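Local coordinates for protein thermoresistant glucokinase (Janibacter sp. HTCC2649, PDB 4EUN) that probably phosphorylates a sugar acid such as gluconate at the expense of ATP, as a gluconokinase-like member of the P-loop kinases, at residues 47-52 / 103-108; 130-135 / 160-165; 137-142 / 153-158. All blocks are in the same frame, centred on the assembly; numbering follows the deposited sequence.

Contact 1. Residues 47-52 / 103-108; sequences HGVADE and STIITC
Ile-105 lays its CD1 methyl against the isopropyl group of Val-49, where the strand 104-108 packs against helix 42-53. The gap from Ile-105 CD1 to Val-49 CG1 is 3.7 Å, and the same methyl lies almost equally near Val-49 CB at 3.8 Å, so it rests on the flank of the valine and does not merely graze one methyl. The two side chains meet at about a right angle. With CG1 of Ile-105 trans to its main-chain nitrogen (chi1 -178°) and chi2 also extended, the ethyl arm carries CD1 well off the strand to meet the valine. The other branch of Ile-105 serves a second helical residue: Ile-105 CG2 faces Ala-50 CB at 4.0 Å. One isoleucine thus divides its two branches between consecutive residues of the helix, and the small side chain of Ala-50 lets the backbones come close, with Ala-50 CA and Ile-105 CA 6.9 Å apart. The interaction is wholly apolar, and all three residues are buried, which makes it a compact example of how a helix is seated on a parallel sheet in an alpha/beta nucleotide-binding fold. The loop after strand 31-35 fits a Walker A P-loop pattern, and helix 42-53 is the helix that such a loop leads into. Ile-105 also touches Val-32 and Val-34 of strand 31-35, while its backbone is hydrogen-bonded to Glu-56 and Ala-58 of strand 56-59, on the other edge. Val-49, in turn, reaches Ala-187, Leu-188 and Leu-191, so the apolar layer continues from strand 104-108 through helix 42-53 to helix 180-191.

Contact 2. Residues 130-135 / 160-165; sequences HLDGPA and ATLEAL
His-130 meets two leucines of 160-165 with different parts of its side chain. At its root, His-130 CB lies 3.9 Å from Leu-165 CD1; farther out, the ring nitrogen His-130 NE2 comes to 3.5 Å from Leu-162 CD2, the methyl approaching the imidazole obliquely. The ring gets there because CG stands trans to the main-chain nitrogen (chi1 174°), which throws the imidazole across from the strand toward the other segment. Both of its nitrogens have polar partners. A water lying in the ring plane sits 2.7 Å from His-130 ND1 and accepts from the backbone Leu-165 N at 3.0 Å, bridging the two segments. Leu-131 turns its side chain to the other side of the strand, where it touches Ser-40 and Leu-174. Next comes Asp-132, whose OD2 receives the N-H of His-130 NE2 at 2.8 Å. That bond is bent, 143° at the hydrogen, and reaches the anti side of the carboxylate. The same oxygen, Asp-132 OD2, makes a close van der Waals approach to Leu-162 CD2 at 3.1 Å. Gly-133 follows and donates its backbone N to Asp-132 OD1 at 2.7 Å, again on the anti side, so each carboxylate oxygen is held by a bond and the group's rotation is restrained. Pro-134 then takes the N-cap position of helix 135-142. Leu-162, just past the end of helix 155-161, also packs on Met-35 of strand 31-35. The chemistry is therefore mixed: Leu-162 packs against the histidine-carboxylate pair, while Leu-165 meets only the root of the histidine. With NE2 donating to Asp-132 and ND1 bonded to the water, the rotation of the imidazole is fixed from both of its nitrogens.

Contact 3. Residues 137-142 / 153-158; sequences VIKGRM and SLLQSQ
Leu-155 projects from helix 155-161 toward helix 135-142 and meets three of its residues, in a small helix-helix packing unit. The intervening segment holds neither helix nor strand, and in P-loop kinases of this kind such a region between two helices commonly forms the mobile lid over the nucleotide; that assignment is inferred here from the fold. Apolar contacts dominate. The leucine holds its CG trans to the main-chain nitrogen (chi1 178°), directing its forked end across the gap. One branch, Leu-155 CD1, sits 3.9 Å from Ile-138 CG2, the two side chains crossing at a slant. The other branch presses on the aliphatic part of Lys-139: Lys-139 CG lies 3.5 Å from Leu-155 CD2, closer than ordinary carbon contact, with the side chains at about a right angle. Met-142, one turn beyond Ile-138, brings up its sulfur more loosely, with Met-142 SD 4.4 Å from Leu-155 CD2. Lys-139 is the exposed member of the group, contributing its methylene chain to the apolar contact while its NZ forms a long, weak ion pair with Glu-136. Ile-138, Met-142 and Leu-155 are buried, and Leu-155 also touches Val-37 in the loop after strand 31-35. Polar bonds do not join the two segments; they run to neighbouring loops or stay within one segment. Arg-141 NE donates to Gly-39 O, tying helix 135-142 to the probable P-loop, and Gln-158 OE1 accepts from Ala-110 N. Within 153-158, Leu-154 O takes two donors, the backbone Gln-158 N at 3.0 Å and Ser-157 OG at 2.9 Å, the hydroxyl lying 25° from the carbonyl plane.

Overall arrangement
Contact 1 lies on the opposite side of the chain's centre from contacts 2 and 3, whose centres are about 11 Å apart. Contacts 1 and 2 both reach the central parallel sheet, through strands 104-108 and 127-132, which flank strand 31-35 in the sheet. Contacts 2 and 3 share helix 155-161, and contact 3 is nested within the chain loop that contact 2 closes; Ile-138 CD1 packs on Gly-133 O, 3.7 Å away. Chemistry follows place: the buried contact 1 is purely aliphatic, the partly buried contact 2 mixes methyls with a histidine, a carboxylate and a water, and contact 3 adds an exposed lysine to a buried apolar cluster.

Contact 1. Residues 47-52 / 103-108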
# COMPACT_ATOMS: atom_id res chain seq x y z
N HIS A 47 5.32 -2.55 5.50
CA HIS A 47 5.09 -1.27 6.16
C HIS A 47 6.11 -1.07 7.29
O HIS A 47 6.66 0.02 7.45
CB HIS A 47 3.66 -1.22 6.72
CG HIS A 47 3.29 0.09 7.33
ND1 HIS A 47 2.30 0.21 8.28
CD2 HIS A 47 3.75 1.34 7.10
CE1 HIS A 47 2.18 1.48 8.63
NE2 HIS A 47 3.04 2.19 7.93
N GLY A 48 6.36 -2.12 8.06
CA GLY A 48 7.33 -2.05 9.13
C GLY A 48 8.74 -1.78 8.63
O GLY A 48 9.50 -1.02 9.25
N VAL A 49 9.11 -2.42 7.52
CA VAL A 49 10.41 -2.18 6.91
C VAL A 49 10.50 -0.75 6.35
O VAL A 49 11.50 -0.06 6.55
CB VAL A 49 10.73 -3.22 5.80
CG1 VAL A 49 11.98 -2.83 5.03
CG2 VAL A 49 10.91 -4.60 6.41
N ALA A 50 9.44 -0.31 5.68
CA ALA A 50 9.41 1.02 5.08
C ALA A 50 9.60 2.11 6.13
O ALA A 50 10.33 3.08 5.91
CB ALA A 50 8.10 1.23 4.33
N ASP A 51 8.94 1.94 7.27
CA ASP A 51 8.93 2.97 8.31
C ASP A 51 10.29 3.21 8.95
O ASP A 51 10.53 4.28 9.54
CB ASP A 51 7.87 2.65 9.38
CG ASP A 51 6.63 3.50 9.26
OD1 ASP A 51 6.19 3.76 8.11
OD2 ASP A 51 6.09 3.94 10.30
N GLU A 52 11.18 2.24 8.83
CA GLU A 52 12.51 2.35 9.44
C GLU A 52 13.62 2.65 8.44
O GLU A 52 14.76 2.91 8.84
CB GLU A 52 12.83 1.08 10.24
CG GLU A 52 11.96 0.87 11.47
CD GLU A 52 12.00 2.05 12.44
OE1 GLU A 52 13.01 2.79 12.48
OE2 GLU A 52 11.00 2.24 13.17
N SER A 103 14.20 4.64 -3.51
CA SER A 103 14.22 3.23 -3.14
C SER A 103 12.80 2.78 -2.79
O SER A 103 11.99 3.59 -2.31
CB SER A 103 15.13 3.01 -1.95
OG SER A 103 16.49 3.24 -2.29
N THR A 104 12.50 1.51 -3.03
CA THR A 104 11.12 1.03 -2.97
C THR A 104 10.98 -0.32 -2.24
O THR A 104 11.92 -1.11 -2.20
CB THR A 104 10.52 0.85 -4.38
OG1 THR A 104 11.24 -0.18 -5.08
CG2 THR A 104 10.61 2.16 -5.18
N ILE A 105 9.79 -0.55 -1.70
CA ILE A 105 9.39 -1.88 -1.21
C ILE A 105 7.95 -2.12 -1.63
O ILE A 105 7.07 -1.30 -1.38
CB ILE A 105 9.61 -2.04 0.32
CG1 ILE A 105 9.24 -3.45 0.77
CG2 ILE A 105 8.83 -0.97 1.13
CD1 ILE A 105 9.77 -3.77 2.17
N ILE A 106 7.70 -3.26 -2.27
CA ILE A 106 6.36 -3.58 -2.73
C ILE A 106 5.93 -4.93 -2.20
O ILE A 106 6.76 -5.82 -2.00
CB ILE A 106 6.25 -3.57 -4.28
CG1 ILE A 106 7.07 -4.68 -4.90
CG2 ILE A 106 6.68 -2.21 -4.84
CD1 ILE A 106 6.96 -4.72 -6.42
N THR A 107 4.63 -5.09 -1.98
CA THR A 107 4.09 -6.41 -1.63
C THR A 107 3.57 -7.08 -2.89
O THR A 107 2.86 -6.45 -3.66
CB THR A 107 2.94 -6.27 -0.64
OG1 THR A 107 2.02 -5.29 -1.13
CG2 THR A 107 3.45 -5.81 0.71
N CYS A 108 3.92 -8.35 -3.08
CA CYS A 108 3.40 -9.16 -4.18
C CYS A 108 2.78 -10.45 -3.66
O CYS A 108 3.24 -11.00 -2.66
CB CYS A 108 4.52 -9.57 -5.14
SG CYS A 108 5.22 -8.24 -6.10

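Contact 2. Residues 130-135 / 160-165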
# COMPACT_ATOMS: atom_id res chain seq x y z
N HIS A 130 10.49 -13.51 1.48
CA HIS A 130 9.47 -14.51 1.20
C HIS A 130 8.74 -14.88 2.50
O HIS A 130 9.27 -15.60 3.34
CB HIS A 130 10.13 -15.74 0.58
CG HIS A 130 9.21 -16.90 0.37
ND1 HIS A 130 9.69 -18.16 0.08
CD2 HIS A 130 7.86 -17.00 0.39
CE1 HIS A 130 8.67 -18.99 -0.05
NE2 HIS A 130 7.55 -18.32 0.14
N LEU A 131 7.53 -14.35 2.65
CA LEU A 131 6.73 -14.55 3.86
C LEU A 131 5.84 -15.76 3.65
O LEU A 131 5.02 -15.79 2.73
CB LEU A 131 5.89 -13.30 4.13
CG LEU A 131 5.10 -13.19 5.43
CD1 LEU A 131 6.01 -13.12 6.64
CD2 LEU A 131 4.26 -11.94 5.36
N ASP A 132 6.01 -16.78 4.48
CA ASP A 132 5.30 -18.01 4.23
C ASP A 132 5.23 -18.89 5.46
O ASP A 132 5.87 -18.62 6.48
CB ASP A 132 5.99 -18.75 3.08
CG ASP A 132 5.02 -19.53 2.23
OD1 ASP A 132 3.91 -19.85 2.71
OD2 ASP A 132 5.36 -19.82 1.07
N GLY A 133 4.44 -19.95 5.36
CA GLY A 133 4.27 -20.87 6.47
C GLY A 133 3.31 -21.95 6.06
O GLY A 133 2.89 -22.02 4.91
N PRO A 134 2.98 -22.84 7.01
CA PRO A 134 2.07 -23.94 6.70
C PRO A 134 0.70 -23.43 6.26
O PRO A 134 0.18 -22.48 6.83
CB PRO A 134 1.93 -24.67 8.04
CG PRO A 134 3.16 -24.29 8.80
CD PRO A 134 3.43 -22.86 8.41
N ALA A 135 0.12 -24.07 5.25
CA ALA A 135 -1.21 -23.71 4.76
C ALA A 135 -2.26 -23.59 5.87
O ALA A 135 -3.11 -22.70 5.83
CB ALA A 135 -1.68 -24.69 3.69
N ALA A 160 0.68 -23.31 -5.00
CA ALA A 160 1.30 -24.01 -6.12
C ALA A 160 2.17 -23.07 -6.98
O ALA A 160 3.14 -23.51 -7.59
CB ALA A 160 0.24 -24.68 -6.97
N THR A 161 1.81 -21.79 -7.01
CA THR A 161 2.50 -20.79 -7.84
C THR A 161 3.76 -20.26 -7.17
O THR A 161 4.72 -19.86 -7.83
CB THR A 161 1.54 -19.61 -8.16
OG1 THR A 161 0.42 -20.09 -8.91
CG2 THR A 161 2.24 -18.50 -8.94
N LEU A 162 3.76 -20.27 -5.84
CA LEU A 162 4.85 -19.73 -5.04
C LEU A 162 6.06 -20.66 -5.06
O LEU A 162 6.13 -21.62 -4.28
CB LEU A 162 4.35 -19.51 -3.60
CG LEU A 162 5.21 -18.68 -2.66
CD1 LEU A 162 5.73 -17.52 -3.40
CD2 LEU A 162 4.42 -18.20 -1.46
N GLU A 163 7.00 -20.38 -5.96
CA GLU A 163 8.21 -21.20 -6.12
C GLU A 163 9.31 -20.74 -5.17
O GLU A 163 9.56 -19.54 -5.05
CB GLU A 163 8.70 -21.16 -7.58
CG GLU A 163 7.74 -21.84 -8.55
CD GLU A 163 8.14 -21.75 -10.00
OE1 GLU A 163 9.20 -21.17 -10.33
OE2 GLU A 163 7.37 -22.27 -10.84
N ALA A 164 9.95 -21.69 -4.50
CA ALA A 164 11.01 -21.38 -3.54
C ALA A 164 12.08 -20.48 -4.14
O ALA A 164 12.41 -20.59 -5.33
CB ALA A 164 11.65 -22.67 -3.03
N LEU A 165 12.61 -19.57 -3.33
CA LEU A 165 13.77 -18.80 -3.77
C LEU A 165 14.93 -19.75 -4.09
O LEU A 165 15.19 -20.72 -3.37
CB LEU A 165 14.19 -17.77 -2.72
CG LEU A 165 13.22 -16.60 -2.56
CD1 LEU A 165 13.51 -15.89 -1.26
CD2 LEU A 165 13.35 -15.65 -3.73
O HOH W 1 11.78 -19.83 -0.50

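Contact 3. Residues 137-142 / 153-158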
# COMPACT_ATOMS: atom_id res chain seq x y z
N VAL A 137 -1.94 -22.67 8.95
CA VAL A 137 -1.77 -21.43 9.71
C VAL A 137 -2.30 -20.26 8.92
O VAL A 137 -2.95 -19.36 9.47
CB VAL A 137 -0.30 -21.18 10.09
CG1 VAL A 137 -0.15 -19.83 10.83
CG2 VAL A 137 0.22 -22.31 10.96
N ILE A 138 -2.03 -20.26 7.62
CA ILE A 138 -2.53 -19.22 6.73
C ILE A 138 -4.06 -19.22 6.73
O ILE A 138 -4.69 -18.17 6.88
CB ILE A 138 -2.00 -19.38 5.29
CG1 ILE A 138 -0.48 -19.24 5.28
CG2 ILE A 138 -2.63 -18.34 4.36
CD1 ILE A 138 0.20 -19.65 3.99
N LYS A 139 -4.66 -20.41 6.59
CA LYS A 139 -6.12 -20.54 6.62
C LYS A 139 -6.72 -20.05 7.94
O LYS A 139 -7.79 -19.44 7.95
CB LYS A 139 -6.54 -21.98 6.35
CG LYS A 139 -6.38 -22.39 4.90
CD LYS A 139 -6.99 -23.76 4.59
CE LYS A 139 -6.04 -24.89 4.95
NZ LYS A 139 -6.36 -26.17 4.23
N GLY A 140 -6.03 -20.32 9.04
CA GLY A 140 -6.48 -19.87 10.35
C GLY A 140 -6.44 -18.36 10.48
O GLY A 140 -7.31 -17.76 11.11
N ARG A 141 -5.42 -17.74 9.88
CA ARG A 141 -5.33 -16.28 9.89
C ARG A 141 -6.52 -15.66 9.15
O ARG A 141 -7.15 -14.74 9.64
CB ARG A 141 -4.01 -15.81 9.24
CG ARG A 141 -2.76 -16.08 10.08
CD ARG A 141 -1.48 -15.73 9.31
NE ARG A 141 -1.42 -14.31 8.94
CZ ARG A 141 -0.86 -13.37 9.70
NH1 ARG A 141 -0.31 -13.69 10.86
NH2 ARG A 141 -0.85 -12.10 9.30
N MET A 142 -6.81 -16.21 7.97
CA MET A 142 -7.88 -15.71 7.12
C MET A 142 -9.26 -15.87 7.77
O MET A 142 -10.16 -15.07 7.52
CB MET A 142 -7.85 -16.46 5.78
CG MET A 142 -6.50 -16.43 5.10
SD MET A 142 -6.23 -17.81 3.97
CE MET A 142 -7.49 -17.49 2.74
N SER A 153 -10.59 -19.80 -1.60
CA SER A 153 -10.40 -20.91 -2.54
C SER A 153 -9.16 -20.72 -3.41
O SER A 153 -8.67 -21.69 -4.00
CB SER A 153 -11.64 -21.08 -3.43
OG SER A 153 -11.79 -19.98 -4.31
N LEU A 154 -8.65 -19.50 -3.49
CA LEU A 154 -7.47 -19.24 -4.31
C LEU A 154 -6.19 -19.74 -3.65
O LEU A 154 -5.16 -19.85 -4.31
CB LEU A 154 -7.30 -17.75 -4.61
CG LEU A 154 -8.12 -17.13 -5.74
CD1 LEU A 154 -7.81 -15.65 -5.83
CD2 LEU A 154 -7.81 -17.82 -7.05
N LEU A 155 -6.26 -20.04 -2.35
CA LEU A 155 -5.04 -20.37 -1.60
C LEU A 155 -4.30 -21.56 -2.19
O LEU A 155 -3.08 -21.52 -2.32
CB LEU A 155 -5.32 -20.62 -0.12
CG LEU A 155 -4.10 -21.03 0.72
CD1 LEU A 155 -3.06 -19.91 0.77
CD2 LEU A 155 -4.50 -21.43 2.12
N GLN A 156 -5.02 -22.63 -2.54
CA GLN A 156 -4.37 -23.82 -3.09
C GLN A 156 -3.53 -23.49 -4.32
O GLN A 156 -2.36 -23.89 -4.41
CB GLN A 156 -5.41 -24.89 -3.44
CG GLN A 156 -4.82 -26.11 -4.13
CD GLN A 156 -5.89 -27.12 -4.52
OE1 GLN A 156 -6.83 -26.80 -5.25
NE2 GLN A 156 -5.74 -28.36 -4.04
N SER A 157 -4.13 -22.77 -5.26
CA SER A 157 -3.44 -22.39 -6.50
C SER A 157 -2.27 -21.44 -6.25
O SER A 157 -1.25 -21.51 -6.93
CB SER A 157 -4.41 -21.77 -7.51
OG SER A 157 -4.91 -20.52 -7.07
N GLN A 158 -2.42 -20.55 -5.27
CA GLN A 158 -1.35 -19.64 -4.92
C GLN A 158 -0.15 -20.38 -4.34
O GLN A 158 0.99 -20.08 -4.67
CB GLN A 158 -1.86 -18.56 -3.95
CG GLN A 158 -2.66 -17.47 -4.63
CD GLN A 158 -1.75 -16.36 -5.13
OE1 GLN A 158 -1.10 -15.69 -4.34
NE2 GLN A 158 -1.68 -16.18 -6.45